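Local coordinates for protein beta-N-acetylhexosaminidase (Bacteroides fragilis, PDB 4PYS) that probably hydrolyses terminal N-acetylhexosamine residues from glycans, as a family 20 glycoside hydrolase with a TIM-barrel catalytic domain, at residues I176-Y181 with D275-M280. Sequence-based numbering, arbitrary orientation.
Sequences IEIKRY and DEVCRM
The carboxylate of E276 turns its two oxygens to the turn at K179 and R180, each oxygen taking one backbone N-H through its syn lone pair. E276 OE1 accepts from K179 N at 2.8 Å, and E276 OE2 from R180 N at 3.0 Å; both bonds are somewhat bent. Of the other flat groups, the guanidinium of R279 carries E276 CG over one face, offset toward its rim, and the ring of Y181 carries R180 CG above its centre; the Y181 ring also stacks with F269.

Two successive N-H groups point the same way here because residues 178-181 form a type I turn, closed by Y181 N to I178 O at 3.1 Å. A glutamate suits the place: its chain, extended beyond CG (chi2 -167°), reaches from the helix to the turn, and its two oxygens match the pair of donors. Q203 NE2 gives OE1 a second hydrogen bond, so this buried carboxylate, probably charged, is well satisfied. I178 CG2 packs 3.7 Å from E276 OE2, and R180 CB lies beside the same oxygen.

Toward I176 the contact turns apolar. The selenomethionine M280, one helical turn after E276, bends at chi3 (-80°) and reaches I176 tip to tip, M280 CE lying 3.7 Å from I176 CD1. I178 CD1 comes within 4.2 Å of M280 CE and also touches V277 CG2, branched aliphatic chains filling the seam against a flexible one. At the solvent side K179 NZ pairs with E177 OE1 at 3.5 Å, an oxygen also bound by Q203 N.

The contact thus fastens the loop between strand 173-174 and helix 183-186 to the C-terminal end of helix 264-280 in the catalytic domain, with helix 203-214 contributing Q203 and V206 and strand 163-170 touching I176.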
loop_
_atom_site.group_PDB
_atom_site.type_symbol
_atom_site.label_atom_id
_atom_site.label_comp_id
_atom_site.label_asym_id
_atom_site.label_seq_id
_atom_site.Cartn_x
_atom_site.Cartn_y
_atom_site.Cartn_z
ATOM N N ILE A 176 -12.579 10.264 -5.372
ATOM C CA ILE A 176 -12.551 10.769 -4.001
ATOM C C ILE A 176 -13.465 11.984 -3.890
ATOM O O ILE A 176 -13.289 12.969 -4.608
ATOM C CB ILE A 176 -11.100 11.041 -3.494
ATOM C CG1 ILE A 176 -11.126 11.580 -2.066
ATOM C CG2 ILE A 176 -10.351 11.974 -4.427
ATOM C CD1 ILE A 176 -11.580 10.550 -1.059
ATOM N N GLU A 177 -14.480 11.887 -3.034
ATOM C CA GLU A 177 -15.439 12.982 -2.885
ATOM C C GLU A 177 -14.790 14.207 -2.252
ATOM O O GLU A 177 -14.146 14.107 -1.199
ATOM C CB GLU A 177 -16.658 12.550 -2.058
ATOM C CG GLU A 177 -17.697 13.665 -1.927
ATOM C CD GLU A 177 -18.908 13.285 -1.094
ATOM O OE1 GLU A 177 -18.739 12.764 0.027
ATOM O OE2 GLU A 177 -20.039 13.533 -1.558
ATOM N N ILE A 178 -14.968 15.354 -2.907
ATOM C CA ILE A 178 -14.489 16.643 -2.422
ATOM C C ILE A 178 -15.720 17.534 -2.335
ATOM O O ILE A 178 -16.310 17.867 -3.362
ATOM C CB ILE A 178 -13.475 17.289 -3.398
ATOM C CG1 ILE A 178 -12.289 16.352 -3.678
ATOM C CG2 ILE A 178 -12.990 18.632 -2.851
ATOM C CD1 ILE A 178 -11.546 15.870 -2.429
ATOM N N LYS A 179 -16.120 17.897 -1.117
ATOM C CA LYS A 179 -17.380 18.607 -0.903
ATOM C C LYS A 179 -17.405 19.961 -1.604
ATOM O O LYS A 179 -18.450 20.399 -2.098
ATOM C CB LYS A 179 -17.636 18.809 0.595
ATOM C CG LYS A 179 -17.797 17.526 1.403
ATOM C CD LYS A 179 -19.070 16.805 1.026
ATOM C CE LYS A 179 -19.470 15.795 2.092
ATOM N NZ LYS A 179 -20.752 15.125 1.733
ATOM N N ARG A 180 -16.250 20.614 -1.645
ATOM C CA ARG A 180 -16.155 21.952 -2.225
ATOM C C ARG A 180 -16.366 21.921 -3.735
ATOM O O ARG A 180 -16.810 22.900 -4.324
ATOM C CB ARG A 180 -14.796 22.577 -1.907
ATOM C CG ARG A 180 -14.746 24.063 -2.210
ATOM C CD ARG A 180 -13.331 24.548 -2.400
ATOM N NE ARG A 180 -13.323 25.942 -2.839
ATOM C CZ ARG A 180 -12.887 26.948 -2.091
ATOM N NH1 ARG A 180 -12.410 26.699 -0.874
ATOM N NH2 ARG A 180 -12.905 28.190 -2.565
ATOM N N TYR A 181 -16.034 20.789 -4.349
ATOM C CA TYR A 181 -16.171 20.635 -5.789
ATOM C C TYR A 181 -16.903 19.333 -6.104
ATOM O O TYR A 181 -16.276 18.326 -6.461
ATOM C CB TYR A 181 -14.800 20.669 -6.471
ATOM C CG TYR A 181 -13.990 21.924 -6.203
ATOM C CD1 TYR A 181 -14.418 23.165 -6.658
ATOM C CD2 TYR A 181 -12.784 21.858 -5.511
ATOM C CE1 TYR A 181 -13.670 24.311 -6.426
ATOM C CE2 TYR A 181 -12.029 22.993 -5.274
ATOM C CZ TYR A 181 -12.481 24.219 -5.728
ATOM O OH TYR A 181 -11.732 25.349 -5.492
ATOM N N ASP A 275 -6.664 20.413 0.901
ATOM C CA ASP A 275 -7.205 20.783 2.206
ATOM C C ASP A 275 -8.160 19.688 2.689
ATOM O O ASP A 275 -8.053 19.219 3.822
ATOM C CB ASP A 275 -7.926 22.137 2.154
ATOM C CG ASP A 275 -6.969 23.321 2.212
ATOM O OD1 ASP A 275 -5.753 23.102 2.386
ATOM O OD2 ASP A 275 -7.431 24.478 2.094
ATOM N N GLU A 276 -9.072 19.260 1.818
ATOM C CA GLU A 276 -10.040 18.235 2.196
ATOM C C GLU A 276 -9.394 16.866 2.331
ATOM O O GLU A 276 -9.698 16.119 3.267
ATOM C CB GLU A 276 -11.224 18.204 1.226
ATOM C CG GLU A 276 -12.184 19.368 1.477
ATOM C CD GLU A 276 -13.519 19.227 0.770
ATOM O OE1 GLU A 276 -14.051 18.101 0.688
ATOM O OE2 GLU A 276 -14.041 20.258 0.303
ATOM N N VAL A 277 -8.498 16.546 1.404
ATOM C CA VAL A 277 -7.746 15.296 1.484
ATOM C C VAL A 277 -6.999 15.181 2.814
ATOM O O VAL A 277 -6.981 14.120 3.437
ATOM C CB VAL A 277 -6.788 15.139 0.296
ATOM C CG1 VAL A 277 -5.882 13.926 0.487
ATOM C CG2 VAL A 277 -7.579 14.970 -0.987
ATOM N N CYS A 278 -6.399 16.273 3.269
ATOM C CA CYS A 278 -5.680 16.228 4.538
ATOM C C CYS A 278 -6.606 16.103 5.755
ATOM O O CYS A 278 -6.226 15.509 6.766
ATOM C CB CYS A 278 -4.719 17.413 4.664
ATOM S SG CYS A 278 -3.316 17.241 3.526
ATOM N N ARG A 279 -7.821 16.639 5.652
ATOM C CA ARG A 279 -8.796 16.492 6.729
ATOM C C ARG A 279 -9.256 15.046 6.854
ATOM O O ARG A 279 -9.475 14.552 7.963
ATOM C CB ARG A 279 -10.018 17.371 6.481
ATOM C CG ARG A 279 -9.745 18.843 6.556
ATOM C CD ARG A 279 -11.044 19.619 6.402
ATOM N NE ARG A 279 -10.924 20.662 5.389
ATOM C CZ ARG A 279 -11.933 21.096 4.641
ATOM N NH1 ARG A 279 -11.730 22.057 3.746
ATOM N NH2 ARG A 279 -13.144 20.571 4.789
HETATM N N MSE A 280 -9.401 14.378 5.709
HETATM C CA MSE A 280 -9.944 13.026 5.656
HETATM C C MSE A 280 -8.894 11.972 5.948
HETATM O O MSE A 280 -9.190 10.966 6.596
HETATM C CB MSE A 280 -10.541 12.732 4.273
HETATM C CG MSE A 280 -11.816 13.471 3.961
HETATM SE SE MSE A 280 -12.530 12.671 2.344
HETATM C CE MSE A 280 -11.383 13.587 1.040
#